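Local coordinates for extracellular solute-binding protein, family 1 (Bifidobacterium longum subsp. infantis, PDB 6FTH) that probably captures human milk oligosaccharides outside the cell and hands them to an ABC transporter for import, at residues Pro324-Ser332 with Tyr435-Asp443. Numbering follows the deposited sequence.
Sequences PDKTVWDGS and YEEQRSHFD
R439 and H441 hold the carbonyls of a loop, and W329 of that loop stacks on Y435: this is a loop-to-helix contact in which the loop between strands 311-313 and 336-337 runs past helix 436-439, which carries R439, and the turn that follows it, which carries H441. At one end H441 gives its ND1 hydrogen to T327 O (2.8 Å), with the oxygen near the imidazole plane. D325 CA sits over one face of that ring in a CH-pi contact, 4.0 Å from its centroid, while NE2 bonds to E437 OE2 at 2.6 Å, so both ring nitrogens are engaged and the imidazole's rotation is fixed. Midway, Q438 runs out extended beside T327, and its NE2 comes 3.5 Å from T327 CG2; the same nitrogen bonds to V316 O and reaches P324 O through a water. W329, with CG anti to its backbone N (chi1 -175°), swings its indole over Y435, and its five-membered ring stacks face to face on the phenol, centroids 4.0 Å apart and planes at 23°. Q153 O takes the indole N-H, and Y435 OH bonds to M155 N. At the other end R439 bends at chi3 (50°) and brings NH1 between D330 O and S332 O, both 2.9 Å away and each met on a lone pair; F442 CZ packs against G331 CA nearby. With an alanine at R439 the two carbonyls would probably lose their shared donor, leaving this part of the loop less firmly held. D330 OD1 accepts from S332 N, so NH1 bonds to the carbonyls of the first and last residues of an Asx turn, pinned to a short helix within one lobe of the two-lobed solute-binding-protein fold.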
loop_
_atom_site.group_PDB
_atom_site.type_symbol
_atom_site.label_atom_id
_atom_site.label_comp_id
_atom_site.label_asym_id
_atom_site.label_seq_id
_atom_site.Cartn_x
_atom_site.Cartn_y
_atom_site.Cartn_z
ATOM N N PRO A 324 -9.695 -19.914 -15.481
ATOM C CA PRO A 324 -9.742 -18.444 -15.537
ATOM C C PRO A 324 -10.674 -17.849 -14.491
ATOM O O PRO A 324 -10.334 -16.836 -13.855
ATOM C CB PRO A 324 -10.197 -18.154 -16.966
ATOM C CG PRO A 324 -9.690 -19.350 -17.755
ATOM C CD PRO A 324 -9.816 -20.524 -16.821
ATOM N N ASP A 325 -11.841 -18.463 -14.277
ATOM C CA ASP A 325 -12.813 -17.913 -13.343
ATOM C C ASP A 325 -12.364 -18.037 -11.892
ATOM O O ASP A 325 -12.853 -17.287 -11.044
ATOM C CB ASP A 325 -14.160 -18.615 -13.526
ATOM C CG ASP A 325 -14.954 -18.081 -14.715
ATOM O OD1 ASP A 325 -14.498 -17.132 -15.378
ATOM O OD2 ASP A 325 -16.051 -18.620 -14.982
ATOM N N LYS A 326 -11.449 -18.952 -11.586
ATOM C CA LYS A 326 -10.940 -19.134 -10.237
ATOM C C LYS A 326 -9.637 -18.380 -10.012
ATOM O O LYS A 326 -9.149 -18.338 -8.881
ATOM C CB LYS A 326 -10.747 -20.632 -9.905
ATOM C CG LYS A 326 -12.024 -21.453 -9.792
ATOM C CD LYS A 326 -11.722 -22.966 -9.534
ATOM C CE LYS A 326 -11.461 -23.804 -10.835
ATOM N NZ LYS A 326 -10.077 -24.471 -11.070
ATOM N N THR A 327 -9.069 -17.791 -11.064
ATOM C CA THR A 327 -7.855 -16.996 -10.948
ATOM C C THR A 327 -8.243 -15.606 -10.468
ATOM O O THR A 327 -9.212 -15.016 -10.953
ATOM C CB THR A 327 -7.188 -16.909 -12.322
ATOM O OG1 THR A 327 -6.965 -18.224 -12.857
ATOM C CG2 THR A 327 -5.821 -16.228 -12.227
ATOM N N VAL A 328 -7.489 -15.080 -9.513
ATOM C CA VAL A 328 -7.848 -13.836 -8.837
ATOM C C VAL A 328 -6.739 -12.823 -9.065
ATOM O O VAL A 328 -5.766 -13.108 -9.760
ATOM C CB VAL A 328 -8.138 -14.056 -7.340
ATOM C CG1 VAL A 328 -9.353 -14.990 -7.206
ATOM C CG2 VAL A 328 -6.899 -14.625 -6.576
ATOM N N TRP A 329 -6.892 -11.626 -8.498
ATOM C CA TRP A 329 -5.813 -10.659 -8.428
ATOM C C TRP A 329 -5.892 -9.993 -7.056
ATOM O O TRP A 329 -6.901 -10.089 -6.358
ATOM C CB TRP A 329 -5.813 -9.660 -9.610
ATOM C CG TRP A 329 -4.632 -8.758 -9.569
ATOM C CD1 TRP A 329 -4.632 -7.403 -9.352
ATOM C CD2 TRP A 329 -3.261 -9.146 -9.695
ATOM N NE1 TRP A 329 -3.353 -6.933 -9.326
ATOM C CE2 TRP A 329 -2.487 -7.979 -9.541
ATOM C CE3 TRP A 329 -2.614 -10.369 -9.894
ATOM C CZ2 TRP A 329 -1.108 -8.002 -9.586
ATOM C CZ3 TRP A 329 -1.233 -10.383 -9.937
ATOM C CH2 TRP A 329 -0.505 -9.217 -9.783
ATOM N N ASP A 330 -4.792 -9.350 -6.669
ATOM C CA ASP A 330 -4.661 -8.716 -5.360
ATOM C C ASP A 330 -5.871 -7.847 -5.052
ATOM O O ASP A 330 -6.306 -7.048 -5.879
ATOM C CB ASP A 330 -3.369 -7.874 -5.376
ATOM C CG ASP A 330 -3.047 -7.249 -4.046
ATOM O OD1 ASP A 330 -3.632 -6.177 -3.733
ATOM O OD2 ASP A 330 -2.185 -7.839 -3.331
ATOM N N GLY A 331 -6.369 -7.972 -3.824
ATOM C CA GLY A 331 -7.594 -7.318 -3.433
ATOM C C GLY A 331 -7.424 -6.040 -2.647
ATOM O O GLY A 331 -8.394 -5.569 -2.040
ATOM N N SER A 332 -6.223 -5.478 -2.611
ATOM C CA SER A 332 -5.993 -4.296 -1.815
ATOM C C SER A 332 -6.696 -3.072 -2.405
ATOM O O SER A 332 -7.204 -3.059 -3.532
ATOM C CB SER A 332 -4.501 -3.954 -1.780
ATOM O OG SER A 332 -3.668 -5.013 -1.341
ATOM N N TYR A 435 -7.694 -5.418 -14.290
ATOM C CA TYR A 435 -7.875 -6.327 -13.161
ATOM C C TYR A 435 -9.302 -6.378 -12.639
ATOM O O TYR A 435 -9.571 -7.152 -11.715
ATOM C CB TYR A 435 -6.916 -5.948 -12.024
ATOM C CG TYR A 435 -5.508 -6.065 -12.502
ATOM C CD1 TYR A 435 -4.896 -7.300 -12.649
ATOM C CD2 TYR A 435 -4.810 -4.937 -12.873
ATOM C CE1 TYR A 435 -3.619 -7.409 -13.159
ATOM C CE2 TYR A 435 -3.530 -5.038 -13.373
ATOM C CZ TYR A 435 -2.931 -6.264 -13.499
ATOM O OH TYR A 435 -1.653 -6.385 -14.014
ATOM N N GLU A 436 -10.237 -5.623 -13.225
ATOM C CA GLU A 436 -11.617 -5.687 -12.757
ATOM C C GLU A 436 -12.202 -7.081 -12.913
ATOM O O GLU A 436 -12.908 -7.563 -12.022
ATOM C CB GLU A 436 -12.493 -4.656 -13.469
ATOM C CG GLU A 436 -12.490 -3.331 -12.772
ATOM C CD GLU A 436 -13.702 -2.457 -13.114
ATOM O OE1 GLU A 436 -13.555 -1.576 -13.981
ATOM O OE2 GLU A 436 -14.780 -2.648 -12.496
ATOM N N GLU A 437 -11.891 -7.762 -14.008
ATOM C CA GLU A 437 -12.397 -9.111 -14.192
ATOM C C GLU A 437 -11.852 -10.058 -13.131
ATOM O O GLU A 437 -12.623 -10.760 -12.467
ATOM C CB GLU A 437 -12.101 -9.614 -15.608
ATOM C CG GLU A 437 -12.537 -11.047 -15.838
ATOM C CD GLU A 437 -14.028 -11.260 -15.767
ATOM O OE1 GLU A 437 -14.788 -10.374 -16.202
ATOM O OE2 GLU A 437 -14.456 -12.337 -15.302
ATOM N N GLN A 438 -10.524 -10.114 -12.949
ATOM C CA GLN A 438 -9.997 -11.079 -11.981
ATOM C C GLN A 438 -10.403 -10.722 -10.557
ATOM O O GLN A 438 -10.693 -11.607 -9.748
ATOM C CB GLN A 438 -8.481 -11.218 -12.100
ATOM C CG GLN A 438 -8.089 -12.108 -13.244
ATOM C CD GLN A 438 -6.599 -12.247 -13.429
ATOM O OE1 GLN A 438 -5.811 -11.393 -12.991
ATOM N NE2 GLN A 438 -6.196 -13.332 -14.078
ATOM N N ARG A 439 -10.467 -9.433 -10.229
ATOM C CA ARG A 439 -10.916 -9.055 -8.888
ATOM C C ARG A 439 -12.374 -9.411 -8.650
ATOM O O ARG A 439 -12.764 -9.651 -7.499
ATOM C CB ARG A 439 -10.645 -7.570 -8.616
ATOM C CG ARG A 439 -9.166 -7.300 -8.314
ATOM C CD ARG A 439 -8.773 -5.869 -8.250
ATOM N NE ARG A 439 -9.605 -5.012 -7.403
ATOM C CZ ARG A 439 -9.240 -4.468 -6.229
ATOM N NH1 ARG A 439 -8.095 -4.744 -5.672
ATOM N NH2 ARG A 439 -10.027 -3.605 -5.614
ATOM N N SER A 440 -13.165 -9.550 -9.710
ATOM C CA SER A 440 -14.562 -9.923 -9.541
ATOM C C SER A 440 -14.744 -11.399 -9.262
ATOM O O SER A 440 -15.873 -11.815 -8.985
ATOM C CB SER A 440 -15.391 -9.520 -10.771
ATOM O OG SER A 440 -15.216 -10.404 -11.865
ATOM N N HIS A 441 -13.675 -12.193 -9.278
ATOM C CA HIS A 441 -13.740 -13.630 -9.045
ATOM C C HIS A 441 -13.635 -14.001 -7.572
ATOM O O HIS A 441 -13.508 -15.193 -7.263
ATOM C CB HIS A 441 -12.611 -14.307 -9.808
ATOM C CG HIS A 441 -12.688 -14.105 -11.291
ATOM N ND1 HIS A 441 -11.665 -14.471 -12.136
ATOM C CD2 HIS A 441 -13.677 -13.618 -12.081
ATOM C CE1 HIS A 441 -12.001 -14.184 -13.379
ATOM N NE2 HIS A 441 -13.219 -13.673 -13.377
ATOM N N PHE A 442 -13.606 -13.027 -6.670
ATOM C CA PHE A 442 -13.571 -13.315 -5.241
ATOM C C PHE A 442 -14.496 -12.375 -4.479
ATOM O O PHE A 442 -14.784 -11.251 -4.919
ATOM C CB PHE A 442 -12.146 -13.267 -4.656
ATOM C CG PHE A 442 -11.574 -11.885 -4.522
ATOM C CD1 PHE A 442 -11.800 -11.138 -3.386
ATOM C CD2 PHE A 442 -10.778 -11.343 -5.512
ATOM C CE1 PHE A 442 -11.259 -9.871 -3.232
ATOM C CE2 PHE A 442 -10.226 -10.103 -5.365
ATOM C CZ PHE A 442 -10.468 -9.349 -4.240
ATOM N N ASP A 443 -14.953 -12.841 -3.331
ATOM C CA ASP A 443 -15.815 -12.062 -2.464
ATOM C C ASP A 443 -14.957 -11.226 -1.520
ATOM O O ASP A 443 -14.059 -11.766 -0.863
ATOM C CB ASP A 443 -16.725 -12.996 -1.671
ATOM C CG ASP A 443 -17.706 -12.259 -0.822
ATOM O OD1 ASP A 443 -17.307 -11.585 0.151
ATOM O OD2 ASP A 443 -18.926 -12.371 -1.122
HETATM O O HOH W 1 -8.355 -15.135 -15.248
HETATM O O HOH W 2 -12.959 -17.667 -7.676
#